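Local coordinates for transcription regulator (PDB 3CRJ), which probably binds regulatory DNA as a dimeric TetR-family transcription factor, most likely acting as a repressor, at residues D75-V80 with D131-Y136; D94-K99 with G169-A174; R25-H30 with D60-F65; L35-I40 with K46-V51. All blocks are in the same frame, centred on the assembly; numbering follows the deposited sequence.

Contacts 3 and 4 lie in the helix-turn-helix end of the chain and contacts 1 and 2 in the larger helical domain, with helix 58-78 serving both contact 3 and contact 1. The centres of contacts 3 and 4 are about 11 Å apart, and the two share a core: Leu61 CD2 meets Ile40 CD1 at 3.7 Å. Contacts 1 and 2 are about 15 Å apart between centres and touch as well, Ile77 CD1 lying 3.6 Å from Glu95 CG and Val134 CG2 3.9 Å from Leu96 CD2. Between the two groups the gap is wider: contact 1 is about 22 Å from contact 3 and about 31 Å from contact 4, centre to centre.

Contact 1. Residues D75-V80 with D131-Y136; sequences DSIHDV and DEYVRY
Tyr133 lays its phenol end against helix 58-78, where its hydroxyl meets Ile77 and His78. The ring leaves helix 121-148 with CG anti to the backbone N (chi1 -178°), a setting that carries the long side chain toward helix 58-78; the length is needed, because even the closest pair of CA atoms, those of Ile77 and Val134, is 10.2 Å apart. Tyr133 OH stops 4.3 Å from Ile77 CB and 4.0 Å from His78 CE1. These are van der Waals contacts, and the hydroxyl approaches the imidazole obliquely.

The residue types follow the change from interior to surface. Ile77 is buried, and its branched aliphatic side chain suits a position facing the other helix. His78 is exposed, and its ring turns in beside the phenol. Tyrosine fits between them because it can pack against Phe73 and Val74, one turn earlier on helix 58-78, while its hydroxyl ends between buried Ile77 and exposed His78.

The other faces of helix 121-148 have different tasks. Arg135 NH1 binds Glu132 OE1 of the preceding turn at 2.7 Å, approaching from above the Glu132 carboxylate plane, 45° out of it, and the same arginine forms a second salt bridge with Glu157 of helix 156-176. Asp131 is paired with Arg173 of the second subunit. The small van der Waals overlap at the Tyr133 hydroxyl joins the 75-80 part of helix 58-78 to helix 121-148, where the long helix runs into the all-helical C-terminal domain of the TetR-family fold.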
loop_
_atom_site.group_PDB
_atom_site.type_symbol
_atom_site.label_atom_id
_atom_site.label_comp_id
_atom_site.label_asym_id
_atom_site.label_seq_id
_atom_site.Cartn_x
_atom_site.Cartn_y
_atom_site.Cartn_z
ATOM N N ASP A 75 -5.186 -12.918 -18.695
ATOM C CA ASP A 75 -4.576 -13.782 -19.706
ATOM C C ASP A 75 -3.613 -14.787 -19.107
ATOM O O ASP A 75 -3.752 -15.994 -19.331
ATOM C CB ASP A 75 -3.820 -12.949 -20.740
ATOM C CG ASP A 75 -4.695 -12.503 -21.893
ATOM O OD1 ASP A 75 -5.896 -12.879 -21.923
ATOM O OD2 ASP A 75 -4.170 -11.772 -22.765
ATOM N N SER A 76 -2.647 -14.286 -18.341
ATOM C CA SER A 76 -1.568 -15.122 -17.809
ATOM C C SER A 76 -2.085 -16.196 -16.859
ATOM O O SER A 76 -1.539 -17.299 -16.827
ATOM C CB SER A 76 -0.515 -14.264 -17.114
ATOM O OG SER A 76 -1.088 -13.601 -15.993
ATOM N N ILE A 77 -3.135 -15.863 -16.098
ATOM C CA ILE A 77 -3.843 -16.833 -15.246
ATOM C C ILE A 77 -4.586 -17.913 -16.050
ATOM O O ILE A 77 -4.540 -19.088 -15.683
ATOM C CB ILE A 77 -4.819 -16.142 -14.264
ATOM C CG1 ILE A 77 -4.076 -15.135 -13.366
ATOM C CG2 ILE A 77 -5.581 -17.178 -13.426
ATOM C CD1 ILE A 77 -2.920 -15.728 -12.497
ATOM N N HIS A 78 -5.249 -17.528 -17.144
ATOM C CA HIS A 78 -5.851 -18.518 -18.043
ATOM C C HIS A 78 -4.787 -19.494 -18.537
ATOM O O HIS A 78 -5.113 -20.571 -19.007
ATOM C CB HIS A 78 -6.542 -17.867 -19.253
ATOM C CG HIS A 78 -7.781 -17.091 -18.917
ATOM N ND1 HIS A 78 -8.457 -17.234 -17.719
ATOM C CD2 HIS A 78 -8.482 -16.182 -19.641
ATOM C CE1 HIS A 78 -9.513 -16.435 -17.714
ATOM N NE2 HIS A 78 -9.553 -15.788 -18.869
ATOM N N ASP A 79 -3.518 -19.101 -18.434
ATOM C CA ASP A 79 -2.406 -19.969 -18.815
ATOM C C ASP A 79 -2.244 -21.096 -17.830
ATOM O O ASP A 79 -1.840 -22.191 -18.209
ATOM C CB ASP A 79 -1.085 -19.202 -18.893
ATOM C CG ASP A 79 -0.819 -18.619 -20.267
ATOM O OD1 ASP A 79 -1.589 -18.898 -21.222
ATOM O OD2 ASP A 79 0.174 -17.867 -20.382
ATOM N N VAL A 80 -2.535 -20.829 -16.560
ATOM C CA VAL A 80 -2.465 -21.892 -15.552
ATOM C C VAL A 80 -3.755 -22.747 -15.511
ATOM O O VAL A 80 -4.778 -22.353 -14.943
ATOM C CB VAL A 80 -1.993 -21.358 -14.152
ATOM C CG1 VAL A 80 -2.670 -20.058 -13.795
ATOM C CG2 VAL A 80 -2.172 -22.421 -13.059
ATOM N N ASP A 131 -8.916 -5.996 -7.576
ATOM C CA ASP A 131 -9.011 -6.669 -6.303
ATOM C C ASP A 131 -10.053 -7.795 -6.319
ATOM O O ASP A 131 -9.705 -8.904 -5.929
ATOM C CB ASP A 131 -9.303 -5.664 -5.210
ATOM C CG ASP A 131 -9.179 -6.249 -3.832
ATOM O OD1 ASP A 131 -8.098 -6.764 -3.453
ATOM O OD2 ASP A 131 -10.176 -6.168 -3.107
ATOM N N GLU A 132 -11.295 -7.542 -6.784
ATOM C CA GLU A 132 -12.336 -8.595 -6.843
ATOM C C GLU A 132 -11.912 -9.819 -7.648
ATOM O O GLU A 132 -12.230 -10.957 -7.279
ATOM C CB GLU A 132 -13.681 -8.106 -7.408
ATOM C CG GLU A 132 -14.411 -7.022 -6.644
ATOM C CD GLU A 132 -14.986 -7.445 -5.287
ATOM O OE1 GLU A 132 -14.433 -8.356 -4.611
ATOM O OE2 GLU A 132 -15.993 -6.811 -4.874
ATOM N N TYR A 133 -11.209 -9.575 -8.750
ATOM C CA TYR A 133 -10.806 -10.650 -9.629
ATOM C C TYR A 133 -9.832 -11.572 -8.918
ATOM O O TYR A 133 -9.946 -12.811 -9.007
ATOM C CB TYR A 133 -10.151 -10.116 -10.903
ATOM C CG TYR A 133 -9.769 -11.234 -11.830
ATOM C CD1 TYR A 133 -10.733 -11.835 -12.657
ATOM C CD2 TYR A 133 -8.461 -11.733 -11.859
ATOM C CE1 TYR A 133 -10.401 -12.890 -13.499
ATOM C CE2 TYR A 133 -8.113 -12.810 -12.699
ATOM C CZ TYR A 133 -9.091 -13.374 -13.517
ATOM O OH TYR A 133 -8.768 -14.405 -14.385
ATOM N N VAL A 134 -8.888 -10.956 -8.206
ATOM C CA VAL A 134 -7.882 -11.695 -7.468
ATOM C C VAL A 134 -8.561 -12.455 -6.362
ATOM O O VAL A 134 -8.390 -13.658 -6.247
ATOM C CB VAL A 134 -6.754 -10.771 -6.949
ATOM C CG1 VAL A 134 -5.830 -11.509 -5.977
ATOM C CG2 VAL A 134 -5.957 -10.182 -8.142
ATOM N N ARG A 135 -9.363 -11.756 -5.572
ATOM C CA ARG A 135 -10.217 -12.368 -4.556
ATOM C C ARG A 135 -10.999 -13.603 -5.092
ATOM O O ARG A 135 -10.927 -14.693 -4.509
ATOM C CB ARG A 135 -11.154 -11.293 -4.022
ATOM C CG ARG A 135 -11.947 -11.647 -2.790
ATOM C CD ARG A 135 -13.061 -10.609 -2.565
ATOM N NE ARG A 135 -14.280 -11.216 -2.009
ATOM C CZ ARG A 135 -15.488 -11.183 -2.576
ATOM N NH1 ARG A 135 -15.707 -10.562 -3.744
ATOM N NH2 ARG A 135 -16.497 -11.786 -1.966
ATOM N N TYR A 136 -11.723 -13.441 -6.206
ATOM C CA TYR A 136 -12.424 -14.560 -6.809
ATOM C C TYR A 136 -11.477 -15.723 -7.101
ATOM O O TYR A 136 -11.758 -16.843 -6.722
ATOM C CB TYR A 136 -13.195 -14.151 -8.066
ATOM C CG TYR A 136 -13.914 -15.307 -8.774
ATOM C CD1 TYR A 136 -15.285 -15.510 -8.630
ATOM C CD2 TYR A 136 -13.211 -16.191 -9.602
ATOM C CE1 TYR A 136 -15.934 -16.571 -9.297
ATOM C CE2 TYR A 136 -13.832 -17.248 -10.258
ATOM C CZ TYR A 136 -15.193 -17.443 -10.116
ATOM O OH TYR A 136 -15.797 -18.513 -10.796
#

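Contact 2. Residues D94-K99 with G169-A174; sequences DELLVK and GARTRA
With CG anti to the carbonyl carbon (chi1 -67°) and the chain extended from CG to NE, Arg171 sends its guanidinium across to Leu96, whose own CG is likewise anti to the carbonyl carbon (chi1 -68°). The two side chains approach at a slant, and Arg171 NH2 lies 4.1 Å from Leu96 CD2. The charge is met elsewhere, since NH1 forms a salt bridge with Asp168 in the preceding turn; the arginine can therefore lay its end beside a leucine while keeping an ionic partner.

Alongside, Leu97 CD1 touches Ala170 CB at 4.3 Å. Alanine suits this buried position, where the CA atoms of the two residues are 8.1 Å apart and where Leu183 and Ala186 of helix 181-198 also press on its methyl group. Leu96 is enclosed further by Phe73 and Met137. Within 94-99, Lys99 NZ reaches back to Glu95 OE2 at 3.0 Å in a salt bridge.

On the subunit-facing side of helix 156-176, Thr172 OG1 hydrogen-bonds to Thr172 OG1 of the second subunit, and Arg173 pairs with Asp168 of that subunit. Helix 156-176 thus joins core to partner, as in the C-terminal dimerisation domain of TetR-family proteins.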
loop_
_atom_site.group_PDB
_atom_site.type_symbol
_atom_site.label_atom_id
_atom_site.label_comp_id
_atom_site.label_asym_id
_atom_site.label_seq_id
_atom_site.Cartn_x
_atom_site.Cartn_y
_atom_site.Cartn_z
ATOM N N ASP A 94 2.677 -17.062 -6.843
ATOM C CA ASP A 94 3.848 -16.730 -7.642
ATOM C C ASP A 94 3.505 -15.642 -8.627
ATOM O O ASP A 94 4.204 -14.645 -8.716
ATOM C CB ASP A 94 4.367 -17.929 -8.384
ATOM C CG ASP A 94 4.974 -18.944 -7.472
ATOM O OD1 ASP A 94 5.057 -18.693 -6.240
ATOM O OD2 ASP A 94 5.349 -20.016 -7.998
ATOM N N GLU A 95 2.396 -15.815 -9.325
ATOM C CA GLU A 95 1.951 -14.839 -10.295
ATOM C C GLU A 95 1.808 -13.434 -9.700
ATOM O O GLU A 95 2.195 -12.447 -10.325
ATOM C CB GLU A 95 0.649 -15.294 -10.921
ATOM C CG GLU A 95 0.558 -14.927 -12.356
ATOM C CD GLU A 95 1.653 -15.567 -13.197
ATOM O OE1 GLU A 95 2.266 -14.835 -14.014
ATOM O OE2 GLU A 95 1.906 -16.793 -13.038
ATOM N N LEU A 96 1.290 -13.345 -8.489
ATOM C CA LEU A 96 1.023 -12.053 -7.878
ATOM C C LEU A 96 2.260 -11.480 -7.180
ATOM O O LEU A 96 2.367 -10.267 -7.002
ATOM C CB LEU A 96 -0.118 -12.179 -6.868
ATOM C CG LEU A 96 -1.529 -12.481 -7.358
ATOM C CD1 LEU A 96 -2.253 -13.418 -6.402
ATOM C CD2 LEU A 96 -2.264 -11.181 -7.514
ATOM N N LEU A 97 3.195 -12.345 -6.795
ATOM C CA LEU A 97 4.313 -11.916 -5.937
ATOM C C LEU A 97 5.711 -12.114 -6.502
ATOM O O LEU A 97 6.599 -11.375 -6.141
ATOM C CB LEU A 97 4.221 -12.531 -4.535
ATOM C CG LEU A 97 3.673 -11.728 -3.351
ATOM C CD1 LEU A 97 2.960 -10.472 -3.767
ATOM C CD2 LEU A 97 2.784 -12.601 -2.492
ATOM N N VAL A 98 5.930 -13.091 -7.372
ATOM C CA VAL A 98 7.262 -13.233 -7.972
ATOM C C VAL A 98 7.410 -12.540 -9.334
ATOM O O VAL A 98 8.402 -11.852 -9.569
ATOM C CB VAL A 98 7.756 -14.697 -7.987
ATOM C CG1 VAL A 98 7.279 -15.398 -6.732
ATOM C CG2 VAL A 98 7.270 -15.422 -9.225
ATOM N N LYS A 99 6.425 -12.702 -10.215
ATOM C CA LYS A 99 6.442 -12.035 -11.532
ATOM C C LYS A 99 6.677 -10.513 -11.475
ATOM O O LYS A 99 7.473 -10.010 -12.272
ATOM C CB LYS A 99 5.163 -12.329 -12.346
ATOM C CG LYS A 99 4.879 -13.808 -12.582
ATOM C CD LYS A 99 5.938 -14.501 -13.477
ATOM C CE LYS A 99 5.520 -15.933 -13.893
ATOM N NZ LYS A 99 4.921 -16.765 -12.808
ATOM N N GLY A 169 0.418 -5.238 0.948
ATOM C CA GLY A 169 1.516 -4.803 1.791
ATOM C C GLY A 169 2.809 -4.746 1.006
ATOM O O GLY A 169 3.517 -3.723 0.995
ATOM N N ALA A 170 3.107 -5.862 0.347
ATOM C CA ALA A 170 4.310 -6.019 -0.443
ATOM C C ALA A 170 4.423 -4.932 -1.506
ATOM O O ALA A 170 5.493 -4.363 -1.679
ATOM C CB ALA A 170 4.307 -7.385 -1.083
ATOM N N ARG A 171 3.338 -4.639 -2.221
ATOM C CA ARG A 171 3.418 -3.681 -3.325
ATOM C C ARG A 171 3.723 -2.258 -2.840
ATOM O O ARG A 171 4.375 -1.486 -3.549
ATOM C CB ARG A 171 2.136 -3.648 -4.159
ATOM C CG ARG A 171 1.823 -4.864 -4.946
ATOM C CD ARG A 171 0.337 -4.868 -5.139
ATOM N NE ARG A 171 -0.127 -5.881 -6.072
ATOM C CZ ARG A 171 -1.414 -6.138 -6.296
ATOM N NH1 ARG A 171 -2.353 -5.460 -5.653
ATOM N NH2 ARG A 171 -1.773 -7.079 -7.150
ATOM N N THR A 172 3.221 -1.914 -1.660
ATOM C CA THR A 172 3.440 -0.599 -1.103
ATOM C C THR A 172 4.871 -0.482 -0.604
ATOM O O THR A 172 5.541 0.536 -0.865
ATOM C CB THR A 172 2.482 -0.303 0.053
ATOM O OG1 THR A 172 1.151 -0.608 -0.361
ATOM C CG2 THR A 172 2.515 1.150 0.411
ATOM N N ARG A 173 5.343 -1.504 0.106
ATOM C CA ARG A 173 6.649 -1.439 0.739
ATOM C C ARG A 173 7.740 -1.572 -0.312
ATOM O O ARG A 173 8.843 -1.048 -0.144
ATOM C CB ARG A 173 6.807 -2.514 1.812
ATOM C CG ARG A 173 5.818 -2.441 2.954
ATOM C CD ARG A 173 6.030 -3.589 3.965
ATOM N NE ARG A 173 7.408 -3.616 4.447
ATOM C CZ ARG A 173 7.876 -2.841 5.418
ATOM N NH1 ARG A 173 7.076 -1.977 6.039
ATOM N NH2 ARG A 173 9.151 -2.921 5.772
ATOM N N ALA A 174 7.431 -2.269 -1.402
ATOM C CA ALA A 174 8.415 -2.414 -2.471
ATOM C C ALA A 174 8.670 -1.067 -3.106
ATOM O O ALA A 174 9.814 -0.739 -3.364
ATOM C CB ALA A 174 7.999 -3.445 -3.518
#

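Contact 3. Residues R25-H30 with D60-F65; sequences RALREH and DLLAAF
Leu27 alone carries the 25-30 side of this contact, reaching Leu62 and Phe65 of helix 58-78, while its neighbours in the segment serve other surfaces. First comes Arg25, on the exposed side of helix 12-30, where its NE forms a salt bridge with Glu43. Ala26 follows, buried against Leu35, where a small methyl group suits the close approach of the chain leading into helix 37-44.

Leu27 is then directed toward the other helix. Its CD1 is the touching atom, 3.7 Å from Phe65 CE2 and 4.0 Å from Phe65 CD2, so that the methyl group meets the ring obliquely at these two carbons. The same CD1 is 4.2 Å from Leu62 CD2, and the three buried side chains close on one another without any polar atom. Phe65 can take part because its CG is anti to the backbone N (chi1 -175°), which projects the ring across to Leu27; Leu62, one turn earlier, brings its CD2 to the same leucine methyl.

Both segments belong to the N-terminal DNA-binding domain of the TetR family, in which the helix-turn-helix is supported by a preceding helix and by the long helix that runs on into the C-terminal domain. Leu27 also touches Leu106 and Ala109 of helix 104-115, which brings the larger domain to the same apolar cluster.

Beyond Leu27, Arg28 is exposed and its side chain lies on Asp105 of that same helix. Glu29 follows on the outside, and His30 packs on Arg39 of helix 37-44.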
loop_
_atom_site.group_PDB
_atom_site.type_symbol
_atom_site.label_atom_id
_atom_site.label_comp_id
_atom_site.label_asym_id
_atom_site.label_seq_id
_atom_site.Cartn_x
_atom_site.Cartn_y
_atom_site.Cartn_z
ATOM N N ARG A 25 4.997 2.634 -21.687
ATOM C CA ARG A 25 6.365 3.160 -21.829
ATOM C C ARG A 25 6.503 4.551 -21.240
ATOM O O ARG A 25 7.517 4.867 -20.625
ATOM C CB ARG A 25 6.845 3.154 -23.280
ATOM C CG ARG A 25 7.272 1.782 -23.804
ATOM C CD ARG A 25 8.031 1.918 -25.112
ATOM N NE ARG A 25 7.245 2.527 -26.196
ATOM C CZ ARG A 25 6.300 1.901 -26.901
ATOM N NH1 ARG A 25 6.001 0.629 -26.661
ATOM N NH2 ARG A 25 5.647 2.547 -27.855
ATOM N N ALA A 26 5.466 5.357 -21.390
ATOM C CA ALA A 26 5.512 6.757 -21.011
ATOM C C ALA A 26 5.374 6.898 -19.490
ATOM O O ALA A 26 6.136 7.665 -18.845
ATOM C CB ALA A 26 4.425 7.519 -21.730
ATOM N N LEU A 27 4.440 6.123 -18.929
ATOM C CA LEU A 27 4.347 5.930 -17.474
ATOM C C LEU A 27 5.648 5.409 -16.859
ATOM O O LEU A 27 6.068 5.929 -15.836
ATOM C CB LEU A 27 3.227 4.969 -17.115
ATOM C CG LEU A 27 1.852 5.488 -16.757
ATOM C CD1 LEU A 27 1.095 4.321 -16.207
ATOM C CD2 LEU A 27 1.890 6.607 -15.734
ATOM N N ARG A 28 6.279 4.400 -17.466
ATOM C CA ARG A 28 7.554 3.920 -16.969
ATOM C C ARG A 28 8.561 5.074 -16.883
ATOM O O ARG A 28 9.264 5.205 -15.894
ATOM C CB ARG A 28 8.117 2.760 -17.799
ATOM C CG ARG A 28 9.528 2.381 -17.395
ATOM C CD ARG A 28 10.247 1.381 -18.340
ATOM N NE ARG A 28 11.391 0.728 -17.663
ATOM C CZ ARG A 28 11.974 -0.417 -18.053
ATOM N NH1 ARG A 28 11.548 -1.081 -19.129
ATOM N NH2 ARG A 28 12.991 -0.915 -17.359
ATOM N N GLU A 29 8.601 5.940 -17.884
ATOM C CA GLU A 29 9.576 7.037 -17.851
ATOM C C GLU A 29 9.226 8.196 -16.935
ATOM O O GLU A 29 10.074 8.649 -16.181
ATOM C CB GLU A 29 9.829 7.601 -19.235
ATOM C CG GLU A 29 11.213 8.156 -19.322
ATOM C CD GLU A 29 11.289 9.364 -20.215
ATOM O OE1 GLU A 29 12.380 9.999 -20.242
ATOM O OE2 GLU A 29 10.271 9.675 -20.877
ATOM N N HIS A 30 7.987 8.683 -17.017
ATOM C CA HIS A 30 7.626 9.965 -16.406
ATOM C C HIS A 30 6.885 9.896 -15.095
ATOM O O HIS A 30 6.758 10.920 -14.414
ATOM C CB HIS A 30 6.773 10.784 -17.348
ATOM C CG HIS A 30 7.447 11.105 -18.635
ATOM N ND1 HIS A 30 8.553 11.924 -18.707
ATOM C CD2 HIS A 30 7.171 10.726 -19.907
ATOM C CE1 HIS A 30 8.924 12.044 -19.970
ATOM N NE2 HIS A 30 8.110 11.319 -20.719
ATOM N N ASP A 60 -9.254 9.396 -18.735
ATOM C CA ASP A 60 -9.953 8.375 -19.501
ATOM C C ASP A 60 -8.954 7.323 -19.947
ATOM O O ASP A 60 -9.200 6.121 -19.860
ATOM C CB ASP A 60 -10.598 8.981 -20.744
ATOM C CG ASP A 60 -11.755 9.902 -20.421
ATOM O OD1 ASP A 60 -11.736 10.519 -19.330
ATOM O OD2 ASP A 60 -12.667 10.020 -21.278
ATOM N N LEU A 61 -7.807 7.810 -20.413
ATOM C CA LEU A 61 -6.785 6.976 -21.003
ATOM C C LEU A 61 -6.226 6.005 -19.977
ATOM O O LEU A 61 -6.020 4.835 -20.281
ATOM C CB LEU A 61 -5.688 7.853 -21.592
ATOM C CG LEU A 61 -4.695 7.140 -22.500
ATOM C CD1 LEU A 61 -4.189 8.108 -23.528
ATOM C CD2 LEU A 61 -3.543 6.532 -21.703
ATOM N N LEU A 62 -6.010 6.482 -18.760
ATOM C CA LEU A 62 -5.460 5.638 -17.714
ATOM C C LEU A 62 -6.487 4.693 -17.096
ATOM O O LEU A 62 -6.133 3.656 -16.538
ATOM C CB LEU A 62 -4.787 6.497 -16.652
ATOM C CG LEU A 62 -3.510 7.226 -17.080
ATOM C CD1 LEU A 62 -3.048 8.141 -15.966
ATOM C CD2 LEU A 62 -2.388 6.237 -17.469
ATOM N N ALA A 63 -7.768 5.031 -17.183
ATOM C CA ALA A 63 -8.766 4.070 -16.744
ATOM C C ALA A 63 -8.661 2.877 -17.679
ATOM O O ALA A 63 -8.570 1.732 -17.224
ATOM C CB ALA A 63 -10.158 4.660 -16.762
ATOM N N ALA A 64 -8.628 3.164 -18.981
ATOM C CA ALA A 64 -8.397 2.140 -20.014
ATOM C C ALA A 64 -7.108 1.337 -19.747
ATOM O O ALA A 64 -7.119 0.106 -19.833
ATOM C CB ALA A 64 -8.372 2.769 -21.389
ATOM N N PHE A 65 -6.024 2.036 -19.383
ATOM C CA PHE A 65 -4.740 1.399 -19.111
ATOM C C PHE A 65 -4.816 0.463 -17.912
ATOM O O PHE A 65 -4.195 -0.603 -17.911
ATOM C CB PHE A 65 -3.617 2.427 -18.924
ATOM C CG PHE A 65 -2.248 1.805 -18.750
ATOM C CD1 PHE A 65 -1.564 1.267 -19.844
ATOM C CD2 PHE A 65 -1.650 1.738 -17.497
ATOM C CE1 PHE A 65 -0.302 0.678 -19.683
ATOM C CE2 PHE A 65 -0.380 1.145 -17.328
ATOM C CZ PHE A 65 0.285 0.614 -18.426
#

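Contact 4. Residues L35-I40 with K46-V51; sequences LTIQRI and KSTAAV
Ile37 and Val51 form the more closely packed, apolar side of this contact; Val51 is buried, and these two residues give up more surface here than any others. Ile37 CG2 lies 3.4 Å from Val51 CG2, and Ile37 CD1 is 4.1 Å from that same methyl group. Beta-branched side chains suit the place, since each puts a methyl close to its own backbone and lets two short helices approach. Thr48 marks the transition, its OG1 3.7 Å from Ile37 CG2.

The solvent side is looser and polar. Gln38 starts away from the other segment, yet a bend at chi2 (38°) brings its amide nitrogen back to Thr48, the two side chains crossing at about a right angle, with NE2 3.6 Å from Thr48 CB and no hydrogen bond between the two. A hydroxyl residue occupies each N-cap position: Thr36 OG1 accepts from Arg39 N at 2.9 Å, and Ser47 OG accepts from Ala49 N, also at 2.9 Å.

The two segments belong to the predicted helix-turn-helix, in which the second helix, here 48-52, would probably be the one presented to DNA. Around the contact, Ile37 and Val51 both pack on Leu61 of helix 58-78, Val51 also on Ala41 of helix 37-44, and Ile40 on Thr23 of helix 12-30.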
loop_
_atom_site.group_PDB
_atom_site.type_symbol
_atom_site.label_atom_id
_atom_site.label_comp_id
_atom_site.label_asym_id
_atom_site.label_seq_id
_atom_site.Cartn_x
_atom_site.Cartn_y
_atom_site.Cartn_z
ATOM N N LEU A 35 2.825 12.611 -16.535
ATOM C CA LEU A 35 2.335 12.017 -17.761
ATOM C C LEU A 35 1.468 13.043 -18.424
ATOM O O LEU A 35 0.737 13.785 -17.756
ATOM C CB LEU A 35 1.474 10.811 -17.461
ATOM C CG LEU A 35 1.625 9.555 -18.312
ATOM C CD1 LEU A 35 0.243 9.107 -18.653
ATOM C CD2 LEU A 35 2.415 9.762 -19.587
ATOM N N THR A 36 1.559 13.090 -19.741
ATOM C CA THR A 36 0.694 13.933 -20.557
ATOM C C THR A 36 0.353 13.165 -21.829
ATOM O O THR A 36 1.206 12.496 -22.402
ATOM C CB THR A 36 1.372 15.282 -20.954
ATOM O OG1 THR A 36 2.451 15.046 -21.873
ATOM C CG2 THR A 36 1.896 16.021 -19.748
ATOM N N ILE A 37 -0.892 13.258 -22.275
ATOM C CA ILE A 37 -1.247 12.825 -23.626
ATOM C C ILE A 37 -0.055 13.084 -24.578
ATOM O O ILE A 37 0.390 12.190 -25.309
ATOM C CB ILE A 37 -2.494 13.578 -24.122
ATOM C CG1 ILE A 37 -3.662 13.433 -23.128
ATOM C CG2 ILE A 37 -2.869 13.158 -25.545
ATOM C CD1 ILE A 37 -4.394 12.100 -23.184
ATOM N N GLN A 38 0.495 14.294 -24.522
ATOM C CA GLN A 38 1.584 14.623 -25.397
ATOM C C GLN A 38 2.697 13.589 -25.315
ATOM O O GLN A 38 3.204 13.123 -26.347
ATOM C CB GLN A 38 2.133 16.003 -25.096
ATOM C CG GLN A 38 3.226 16.404 -26.067
ATOM C CD GLN A 38 2.934 15.943 -27.513
ATOM O OE1 GLN A 38 3.613 15.040 -28.035
ATOM N NE2 GLN A 38 1.916 16.548 -28.155
ATOM N N ARG A 39 3.080 13.229 -24.092
ATOM C CA ARG A 39 4.221 12.342 -23.909
ATOM C C ARG A 39 3.857 10.925 -24.336
ATOM O O ARG A 39 4.641 10.239 -25.001
ATOM C CB ARG A 39 4.747 12.413 -22.481
ATOM C CG ARG A 39 5.729 13.563 -22.304
ATOM C CD ARG A 39 5.824 13.965 -20.864
ATOM N NE ARG A 39 6.517 15.241 -20.704
ATOM C CZ ARG A 39 7.196 15.589 -19.612
ATOM N NH1 ARG A 39 7.282 14.765 -18.581
ATOM N NH2 ARG A 39 7.804 16.755 -19.546
ATOM N N ILE A 40 2.641 10.518 -23.985
ATOM C CA ILE A 40 2.029 9.341 -24.570
ATOM C C ILE A 40 2.143 9.393 -26.094
ATOM O O ILE A 40 2.692 8.479 -26.709
ATOM C CB ILE A 40 0.572 9.247 -24.158
ATOM C CG1 ILE A 40 0.485 9.169 -22.634
ATOM C CG2 ILE A 40 -0.101 8.070 -24.868
ATOM C CD1 ILE A 40 -0.928 9.086 -22.097
ATOM N N LYS A 46 2.724 8.841 -33.269
ATOM C CA LYS A 46 1.744 9.599 -34.027
ATOM C C LYS A 46 1.397 10.927 -33.367
ATOM O O LYS A 46 1.760 11.170 -32.226
ATOM C CB LYS A 46 0.480 8.770 -34.255
ATOM C CG LYS A 46 0.470 8.005 -35.576
ATOM C CD LYS A 46 0.755 6.528 -35.359
ATOM C CE LYS A 46 0.476 5.716 -36.640
ATOM N NZ LYS A 46 0.188 4.265 -36.343
ATOM N N SER A 47 0.733 11.792 -34.129
ATOM C CA SER A 47 0.116 13.028 -33.653
ATOM C C SER A 47 -0.620 12.906 -32.315
ATOM O O SER A 47 -1.156 11.851 -31.975
ATOM C CB SER A 47 -0.890 13.502 -34.693
ATOM O OG SER A 47 -1.866 14.324 -34.085
ATOM N N THR A 48 -0.673 14.015 -31.582
ATOM C CA THR A 48 -1.398 14.068 -30.323
ATOM C C THR A 48 -2.890 13.752 -30.534
ATOM O O THR A 48 -3.492 13.045 -29.749
ATOM C CB THR A 48 -1.146 15.415 -29.587
ATOM O OG1 THR A 48 -1.620 15.324 -28.248
ATOM C CG2 THR A 48 -1.839 16.545 -30.233
ATOM N N ALA A 49 -3.448 14.225 -31.634
ATOM C CA ALA A 49 -4.842 13.998 -31.987
ATOM C C ALA A 49 -5.134 12.556 -32.386
ATOM O O ALA A 49 -6.287 12.147 -32.438
ATOM C CB ALA A 49 -5.262 14.953 -33.119
ATOM N N ALA A 50 -4.103 11.792 -32.704
ATOM C CA ALA A 50 -4.308 10.373 -32.951
ATOM C C ALA A 50 -4.578 9.609 -31.630
ATOM O O ALA A 50 -5.203 8.554 -31.652
ATOM C CB ALA A 50 -3.132 9.779 -33.713
ATOM N N VAL A 51 -4.124 10.136 -30.493
ATOM C CA VAL A 51 -4.581 9.612 -29.213
ATOM C C VAL A 51 -5.914 10.222 -28.754
ATOM O O VAL A 51 -6.779 9.495 -28.262
ATOM C CB VAL A 51 -3.455 9.533 -28.093
ATOM C CG1 VAL A 51 -2.124 10.049 -28.580
ATOM C CG2 VAL A 51 -3.892 10.149 -26.744
#